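Side-chain contacts in transcription anti-terminator antagonist UpxZ (Bacteroides uniformis ATCC 8492, PDB 4EPZ), which probably antagonises transcription anti-termination and so regulates capsular polysaccharide synthesis in this gut bacterium: residues S4-S7 with R8-L12; Q85-L88 with D89-N93; S113-D117 with E118-H122. All blocks are in the same frame, centred on the assembly; numbering follows the deposited sequence.

All three contacts are local, made between neighbouring turns or across a helix junction of an all-helical chain. Contact 1 is the capped start of helix 5-20, contact 2 the last turns of helix 80-92, and contact 3 the junction between helices 102-115 and 118-129. Contacts 2 and 3, with centres about 13 Å apart, touch: Tyr92 OH lies 2.6 Å from Asp117 OD2, a probable hydrogen bond, and Leu88 packs on Glu114. Contact 1 stands apart, its centre about 19 Å from that of contact 2 and 26 Å from that of contact 3. A bound calcium ion lies about 5 Å from the side chain of Leu5.

Contact 1: S4-S7 with R8-L12; sequences SLLS and RALEL
Leu6 and Leu10 meet one turn apart, CG of Leu6 lying 3.9 Å from CD1 of Leu10, with the two side chains crossing obliquely. Their first torsions differ: Leu6 carries CG anti to the backbone N (chi1 -176°), whereas Leu10 has its CG beside the backbone N and anti to the carbonyl carbon (chi1 -59°). The second arrangement brings Leu10 CG over the preceding turn, 3.2 Å from Leu6 O, the same oxygen that accepts the Leu10 amide. Both leucines also touch Asn61 of helix 56-72.

Arg8 uses the aliphatic part of its chain in a similar way. Its CG sits 3.3 Å from Ser4 O, and CD stays near that oxygen. In one of two modelled conformers the chain then bends at chi3 (66°) and sets Arg8 NH1 4.2 Å from Leu5 CD1, at an oblique angle; the second conformer makes this end of the contact less certain. Glu51 forms a long, weak ion pair with the guanidinium. Glu11 lays CB and CG against Ser7 O and then runs on extended, its carboxylate reaching a salt bridge with Arg44 of helix 32-49.

Ser4 closes the open end of the helix. Its OG accepts the Ser7 amide N at 3.0 Å, an almost straight bond, so an N-H of the first turn that has no preceding helical carbonyl to meet is satisfied by a side chain. Ser4 also serves through its backbone: its O takes the Arg8 N-H at 2.9 Å, and the i to i+4 ladder then continues through Ala9, Leu10 and Glu11. A serine hydroxyl gripping the amide three residues on, with regular alpha-helical bonds following at once, is the classic N-cap, here starting helix 5-20.

Contact 2: Q85-L88 with D89-N93; sequences QVIL and DRIYN
Residues 85-92 form regular alpha-helix at the end of helix 80-92, with i to i+4 backbone bonds from Asp89, Arg90, Ile91 and Tyr92 back to Gln85, Val86, Ile87 and Leu88. On the buried side Ile87 CG2 meets Ile91 CD1 at 3.9 Å, a branch methyl against a chain end. Ile91 gets there by holding CG1 anti to the carbonyl carbon (chi1 -67°), which also lays CG1 over Ile87 O. Helix 56-72 covers this side, touching Ile87 through Leu66 and Tyr70 and Ile91 through Cys63.

Arg90 rests CG and CD against Val86 O, then bends at chi3 to send its guanidinium to a salt bridge with Glu59. Val86 O thus lies beneath an aliphatic chain while accepting Arg90 N at 3.1 Å. The exposed flank is polar: Asp89 turns its CG anti to the backbone N, and a water donates both to Asp89 OD2 and to Val86 O, giving that carbonyl a second donor. Tyr92 projects mainly outward from the side of the helix, its hydroxyl hydrogen-bonded to Asp117, and its ring atom CD2 comes within 3.3 Å of Leu88 O, meeting it obliquely.

Contact 3: S113-D117 with E118-H122; sequences SETYD and EELAH
Asp117 and Leu120 cross at about a right angle, the carboxylate of the aspartate lying against the branch point of the leucine with OD2 3.8 Å from Leu120 CG. Leu120 CD1 reaches on to Thr115, 3.8 Å from its OG1, and these two side chains also cross nearly perpendicularly. The leucine is thus set against the hydroxyl of Thr115 and the carboxylate of Asp117, while Leu108 and Tyr112 of helix 102-115 pack on it too.

Asp117 carries CG anti to the backbone N (chi1 176°), which swings the carboxylate forward to the first turn of helix 118-129. OD1 accepts Glu119 N at 3.0 Å, with the donor standing 46° out of the carboxylate plane. The other oxygen, OD2, binds Tyr92 OH and receives a water that also donates to Glu119 OE1; this water links two carboxylates whose like charges, OD1 and OE1, are 4.2 Å apart. An alanine here would remove the carboxylate and is likely to leave both the Glu119 amide and the Tyr92 hydroxyl without their acceptor.

Just before, Thr115 OG1 accepts Asp117 N at 3.0 Å in an ST turn; the hydroxyl is also hydrogen-bonded to Gly111 O, one turn back. Tyr116 leaves the helix with positive phi (54°). Together these make a short helix-to-helix junction, with an ST turn at the end of helix 102-115 and an Asp N-cap opening helix 118-129.

Contact 1: S4-S7 with R8-L12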
loop_
_atom_site.group_PDB
_atom_site.type_symbol
_atom_site.label_atom_id
_atom_site.label_comp_id
_atom_site.label_asym_id
_atom_site.label_seq_id
_atom_site.Cartn_x
_atom_site.Cartn_y
_atom_site.Cartn_z
ATOM N N SER A 4 20.057 -4.493 -0.878
ATOM C CA SER A 4 19.344 -5.705 -0.493
ATOM C C SER A 4 17.871 -5.618 -0.881
ATOM O O SER A 4 17.366 -4.525 -1.132
ATOM C CB SER A 4 19.438 -5.909 1.022
ATOM O OG SER A 4 18.686 -4.923 1.720
ATOM N N LEU A 5 17.178 -6.755 -0.861
ATOM C CA LEU A 5 15.751 -6.864 -1.105
ATOM C C LEU A 5 14.970 -5.902 -0.203
ATOM O O LEU A 5 14.148 -5.123 -0.695
ATOM C CB LEU A 5 15.358 -8.298 -0.791
ATOM C CG LEU A 5 14.340 -8.966 -1.623
ATOM C CD1 LEU A 5 14.943 -9.395 -2.925
ATOM C CD2 LEU A 5 13.851 -10.185 -0.917
ATOM N N LEU A 6 15.288 -5.897 1.113
ATOM C CA LEU A 6 14.624 -5.002 2.046
ATOM C C LEU A 6 14.918 -3.536 1.733
ATOM O O LEU A 6 13.981 -2.729 1.786
ATOM C CB LEU A 6 15.036 -5.316 3.497
ATOM C CG LEU A 6 14.325 -4.487 4.584
ATOM C CD1 LEU A 6 12.813 -4.800 4.667
ATOM C CD2 LEU A 6 14.979 -4.728 5.936
ATOM N N SER A 7 16.206 -3.181 1.433
ATOM C CA SER A 7 16.574 -1.805 1.097
ATOM C C SER A 7 15.767 -1.338 -0.105
ATOM O O SER A 7 15.231 -0.237 -0.081
ATOM C CB SER A 7 18.064 -1.679 0.802
ATOM O OG SER A 7 18.768 -1.692 2.031
ATOM N N ARG A 8 15.681 -2.193 -1.136
ATOM C CA ARG A 8 14.929 -1.932 -2.362
ATOM C C ARG A 8 13.440 -1.714 -2.032
ATOM O O ARG A 8 12.808 -0.800 -2.547
ATOM C CB ARG A 8 15.112 -3.108 -3.343
ATOM C CG ARG A 8 16.496 -3.182 -4.004
ATOM C CD ARG A 8 16.705 -4.504 -4.750
ATOM N NE ARG A 8 15.801 -4.626 -5.903
ATOM C CZ ARG A 8 15.518 -5.761 -6.536
ATOM N NH1 ARG A 8 16.076 -6.902 -6.152
ATOM N NH2 ARG A 8 14.658 -5.769 -7.544
ATOM N N ALA A 9 12.878 -2.572 -1.173
ATOM C CA ALA A 9 11.455 -2.447 -0.798
ATOM C C ALA A 9 11.191 -1.155 -0.027
ATOM O O ALA A 9 10.187 -0.475 -0.282
ATOM C CB ALA A 9 11.012 -3.648 0.048
ATOM N N LEU A 10 12.076 -0.818 0.928
ATOM C CA LEU A 10 11.870 0.407 1.691
ATOM C C LEU A 10 12.005 1.622 0.784
ATOM O O LEU A 10 11.261 2.581 0.974
ATOM C CB LEU A 10 12.811 0.495 2.900
ATOM C CG LEU A 10 12.676 -0.667 3.921
ATOM C CD1 LEU A 10 13.796 -0.608 4.952
ATOM C CD2 LEU A 10 11.267 -0.705 4.581
ATOM N N GLU A 11 12.934 1.568 -0.215
ATOM C CA GLU A 11 13.137 2.658 -1.182
ATOM C C GLU A 11 11.868 2.845 -2.004
ATOM O O GLU A 11 11.401 3.967 -2.146
ATOM C CB GLU A 11 14.313 2.357 -2.112
ATOM C CG GLU A 11 15.678 2.739 -1.575
ATOM C CD GLU A 11 16.866 2.236 -2.382
ATOM O OE1 GLU A 11 16.683 1.818 -3.551
ATOM O OE2 GLU A 11 17.994 2.270 -1.840
ATOM N N LEU A 12 11.285 1.730 -2.488
ATOM C CA LEU A 12 10.047 1.746 -3.252
ATOM C C LEU A 12 8.893 2.278 -2.393
ATOM O O LEU A 12 8.115 3.071 -2.892
ATOM C CB LEU A 12 9.693 0.355 -3.807
ATOM C CG LEU A 12 8.455 0.304 -4.718
ATOM C CD1 LEU A 12 8.525 1.365 -5.876
ATOM C CD2 LEU A 12 8.265 -1.100 -5.307
#

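Contact 2: Q85-L88 with D89-N93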
loop_
_atom_site.group_PDB
_atom_site.type_symbol
_atom_site.label_atom_id
_atom_site.label_comp_id
_atom_site.label_asym_id
_atom_site.label_seq_id
_atom_site.Cartn_x
_atom_site.Cartn_y
_atom_site.Cartn_z
ATOM N N GLN A 85 -3.436 -8.648 -7.683
ATOM C CA GLN A 85 -4.104 -9.787 -7.046
ATOM C C GLN A 85 -3.090 -10.805 -6.583
ATOM O O GLN A 85 -3.263 -11.375 -5.508
ATOM C CB GLN A 85 -5.145 -10.416 -7.962
ATOM C CG GLN A 85 -6.286 -9.394 -8.210
ATOM C CD GLN A 85 -7.529 -10.147 -8.506
ATOM O OE1 GLN A 85 -7.554 -10.979 -9.406
ATOM N NE2 GLN A 85 -8.539 -9.963 -7.692
ATOM N N VAL A 86 -1.992 -11.023 -7.359
ATOM C CA VAL A 86 -0.912 -11.908 -6.871
ATOM C C VAL A 86 -0.375 -11.379 -5.512
ATOM O O VAL A 86 -0.156 -12.150 -4.575
ATOM C CB VAL A 86 0.221 -12.029 -7.937
ATOM C CG1 VAL A 86 1.423 -12.822 -7.387
ATOM C CG2 VAL A 86 -0.321 -12.648 -9.239
ATOM N N ILE A 87 -0.153 -10.063 -5.409
ATOM C CA ILE A 87 0.368 -9.427 -4.202
ATOM C C ILE A 87 -0.620 -9.553 -3.065
ATOM O O ILE A 87 -0.234 -9.913 -1.927
ATOM C CB ILE A 87 0.712 -7.945 -4.510
ATOM C CG1 ILE A 87 1.851 -7.884 -5.536
ATOM C CG2 ILE A 87 1.127 -7.242 -3.215
ATOM C CD1 ILE A 87 1.821 -6.536 -6.318
ATOM N N LEU A 88 -1.900 -9.276 -3.336
ATOM C CA LEU A 88 -2.923 -9.432 -2.312
ATOM C C LEU A 88 -2.958 -10.861 -1.754
ATOM O O LEU A 88 -3.040 -11.047 -0.533
ATOM C CB LEU A 88 -4.297 -9.062 -2.865
ATOM C CG LEU A 88 -4.506 -7.586 -3.067
ATOM C CD1 LEU A 88 -5.675 -7.356 -4.030
ATOM C CD2 LEU A 88 -4.712 -6.825 -1.725
ATOM N N ASP A 89 -2.830 -11.853 -2.635
ATOM C CA ASP A 89 -2.830 -13.259 -2.196
ATOM C C ASP A 89 -1.630 -13.526 -1.278
ATOM O O ASP A 89 -1.781 -14.151 -0.214
ATOM C CB ASP A 89 -2.799 -14.177 -3.431
ATOM C CG ASP A 89 -2.935 -15.622 -3.070
ATOM O OD1 ASP A 89 -4.019 -16.007 -2.587
ATOM O OD2 ASP A 89 -1.977 -16.380 -3.318
ATOM N N ARG A 90 -0.468 -12.968 -1.630
ATOM C CA ARG A 90 0.718 -13.105 -0.769
ATOM C C ARG A 90 0.482 -12.445 0.600
ATOM O O ARG A 90 0.939 -12.971 1.633
ATOM C CB ARG A 90 1.940 -12.502 -1.467
ATOM C CG ARG A 90 2.427 -13.368 -2.649
ATOM C CD ARG A 90 3.398 -12.571 -3.516
ATOM N NE ARG A 90 4.564 -12.113 -2.755
ATOM C CZ ARG A 90 5.559 -11.394 -3.265
ATOM N NH1 ARG A 90 5.557 -11.064 -4.551
ATOM N NH2 ARG A 90 6.566 -11.011 -2.498
ATOM N N ILE A 91 -0.239 -11.294 0.621
ATOM C CA ILE A 91 -0.517 -10.612 1.894
ATOM C C ILE A 91 -1.491 -11.435 2.745
ATOM O O ILE A 91 -1.259 -11.586 3.947
ATOM C CB ILE A 91 -1.043 -9.189 1.618
ATOM C CG1 ILE A 91 0.073 -8.308 0.988
ATOM C CG2 ILE A 91 -1.618 -8.572 2.883
ATOM C CD1 ILE A 91 -0.500 -7.002 0.366
ATOM N N TYR A 92 -2.584 -11.959 2.152
ATOM C CA TYR A 92 -3.528 -12.773 2.920
ATOM C C TYR A 92 -2.826 -14.009 3.527
ATOM O O TYR A 92 -3.160 -14.395 4.638
ATOM C CB TYR A 92 -4.689 -13.227 2.035
ATOM C CG TYR A 92 -5.827 -12.234 1.929
ATOM C CD1 TYR A 92 -6.738 -12.071 2.973
ATOM C CD2 TYR A 92 -6.056 -11.529 0.748
ATOM C CE1 TYR A 92 -7.824 -11.202 2.859
ATOM C CE2 TYR A 92 -7.136 -10.657 0.624
ATOM C CZ TYR A 92 -8.005 -10.482 1.691
ATOM O OH TYR A 92 -9.087 -9.664 1.536
ATOM N N ASN A 93 -1.794 -14.542 2.860
ATOM C CA ASN A 93 -1.054 -15.699 3.373
ATOM C C ASN A 93 -0.170 -15.383 4.563
ATOM O O ASN A 93 0.252 -16.319 5.250
ATOM C CB ASN A 93 -0.204 -16.330 2.266
ATOM C CG ASN A 93 -1.014 -17.033 1.218
ATOM O OD1 ASN A 93 -2.209 -17.332 1.388
ATOM N ND2 ASN A 93 -0.387 -17.278 0.089
HETATM O O HOH W 1 -0.033 -15.118 -5.101
#

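Contact 3: S113-D117 with E118-H122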
loop_
_atom_site.group_PDB
_atom_site.type_symbol
_atom_site.label_atom_id
_atom_site.label_comp_id
_atom_site.label_asym_id
_atom_site.label_seq_id
_atom_site.Cartn_x
_atom_site.Cartn_y
_atom_site.Cartn_z
ATOM N N SER A 113 -8.201 -1.328 0.541
ATOM C CA SER A 113 -8.502 -0.462 -0.605
ATOM C C SER A 113 -8.694 -1.233 -1.909
ATOM O O SER A 113 -9.390 -0.758 -2.818
ATOM C CB SER A 113 -7.381 0.537 -0.811
ATOM O OG SER A 113 -6.255 -0.027 -1.468
ATOM N N GLU A 114 -8.048 -2.393 -2.014
ATOM C CA GLU A 114 -8.092 -3.230 -3.221
ATOM C C GLU A 114 -9.232 -4.224 -3.222
ATOM O O GLU A 114 -9.630 -4.682 -4.293
ATOM C CB GLU A 114 -6.800 -4.030 -3.363
ATOM C CG GLU A 114 -5.607 -3.168 -3.750
ATOM C CD GLU A 114 -5.584 -2.658 -5.179
ATOM O OE1 GLU A 114 -6.281 -3.237 -6.043
ATOM O OE2 GLU A 114 -4.895 -1.645 -5.425
ATOM N N THR A 115 -9.745 -4.575 -2.054
ATOM C CA THR A 115 -10.739 -5.639 -1.914
ATOM C C THR A 115 -12.081 -5.213 -1.379
ATOM O O THR A 115 -13.087 -5.918 -1.634
ATOM C CB THR A 115 -10.187 -6.689 -0.913
ATOM O OG1 THR A 115 -9.951 -6.056 0.366
ATOM C CG2 THR A 115 -8.871 -7.345 -1.398
ATOM N N TYR A 116 -12.093 -4.136 -0.544
ATOM C CA TYR A 116 -13.220 -3.715 0.260
ATOM C C TYR A 116 -13.682 -4.908 1.118
ATOM O O TYR A 116 -14.881 -5.110 1.332
ATOM C CB TYR A 116 -14.346 -3.067 -0.563
ATOM C CG TYR A 116 -13.959 -1.642 -0.847
ATOM C CD1 TYR A 116 -14.079 -0.664 0.137
ATOM C CD2 TYR A 116 -13.315 -1.298 -2.030
ATOM C CE1 TYR A 116 -13.589 0.617 -0.053
ATOM C CE2 TYR A 116 -12.864 0.003 -2.249
ATOM C CZ TYR A 116 -12.973 0.944 -1.243
ATOM O OH TYR A 116 -12.559 2.238 -1.434
ATOM N N ASP A 117 -12.704 -5.719 1.598
ATOM C CA ASP A 117 -12.949 -6.830 2.525
ATOM C C ASP A 117 -13.187 -6.193 3.901
ATOM O O ASP A 117 -12.247 -5.675 4.514
ATOM C CB ASP A 117 -11.755 -7.781 2.526
ATOM C CG ASP A 117 -11.798 -8.935 3.505
ATOM O OD1 ASP A 117 -12.787 -9.036 4.275
ATOM O OD2 ASP A 117 -10.910 -9.786 3.436
ATOM N N GLU A 118 -14.436 -6.263 4.406
ATOM C CA GLU A 118 -14.792 -5.623 5.674
ATOM C C GLU A 118 -13.992 -6.203 6.868
ATOM O O GLU A 118 -13.785 -5.498 7.857
ATOM C CB GLU A 118 -16.306 -5.697 5.913
ATOM C CG GLU A 118 -17.094 -4.816 4.943
ATOM C CD GLU A 118 -16.828 -3.314 4.904
ATOM O OE1 GLU A 118 -16.140 -2.782 5.809
ATOM O OE2 GLU A 118 -17.313 -2.662 3.950
ATOM N N GLU A 119 -13.472 -7.434 6.758
ATOM C CA GLU A 119 -12.661 -7.999 7.842
ATOM C C GLU A 119 -11.333 -7.253 7.958
ATOM O O GLU A 119 -10.796 -7.122 9.064
ATOM C CB GLU A 119 -12.391 -9.494 7.631
ATOM C CG GLU A 119 -13.645 -10.349 7.665
ATOM C CD GLU A 119 -13.435 -11.848 7.500
ATOM O OE1 GLU A 119 -12.380 -12.263 6.966
ATOM O OE2 GLU A 119 -14.350 -12.611 7.881
ATOM N N LEU A 120 -10.782 -6.775 6.809
ATOM C CA LEU A 120 -9.527 -6.021 6.859
ATOM C C LEU A 120 -9.764 -4.641 7.517
ATOM O O LEU A 120 -8.987 -4.278 8.405
ATOM C CB LEU A 120 -8.893 -5.875 5.472
ATOM C CG LEU A 120 -8.481 -7.179 4.772
ATOM C CD1 LEU A 120 -7.816 -6.846 3.422
ATOM C CD2 LEU A 120 -7.543 -8.038 5.623
ATOM N N ALA A 121 -10.846 -3.914 7.134
ATOM C CA ALA A 121 -11.182 -2.628 7.782
ATOM C C ALA A 121 -11.379 -2.829 9.284
ATOM O O ALA A 121 -10.830 -2.050 10.072
ATOM C CB ALA A 121 -12.444 -2.014 7.174
ATOM N N HIS A 122 -12.101 -3.919 9.677
ATOM C CA HIS A 122 -12.404 -4.210 11.077
ATOM C C HIS A 122 -11.125 -4.387 11.881
ATOM O O HIS A 122 -10.977 -3.753 12.944
ATOM C CB HIS A 122 -13.311 -5.441 11.213
ATOM C CG HIS A 122 -13.696 -5.724 12.629
ATOM N ND1 HIS A 122 -14.774 -5.090 13.220
ATOM C CD2 HIS A 122 -13.099 -6.518 13.547
ATOM C CE1 HIS A 122 -14.818 -5.536 14.466
ATOM N NE2 HIS A 122 -13.835 -6.395 14.714
HETATM O O HOH W 2 -17.295 -3.730 1.708
HETATM O O HOH W 3 -10.413 -11.455 5.440
#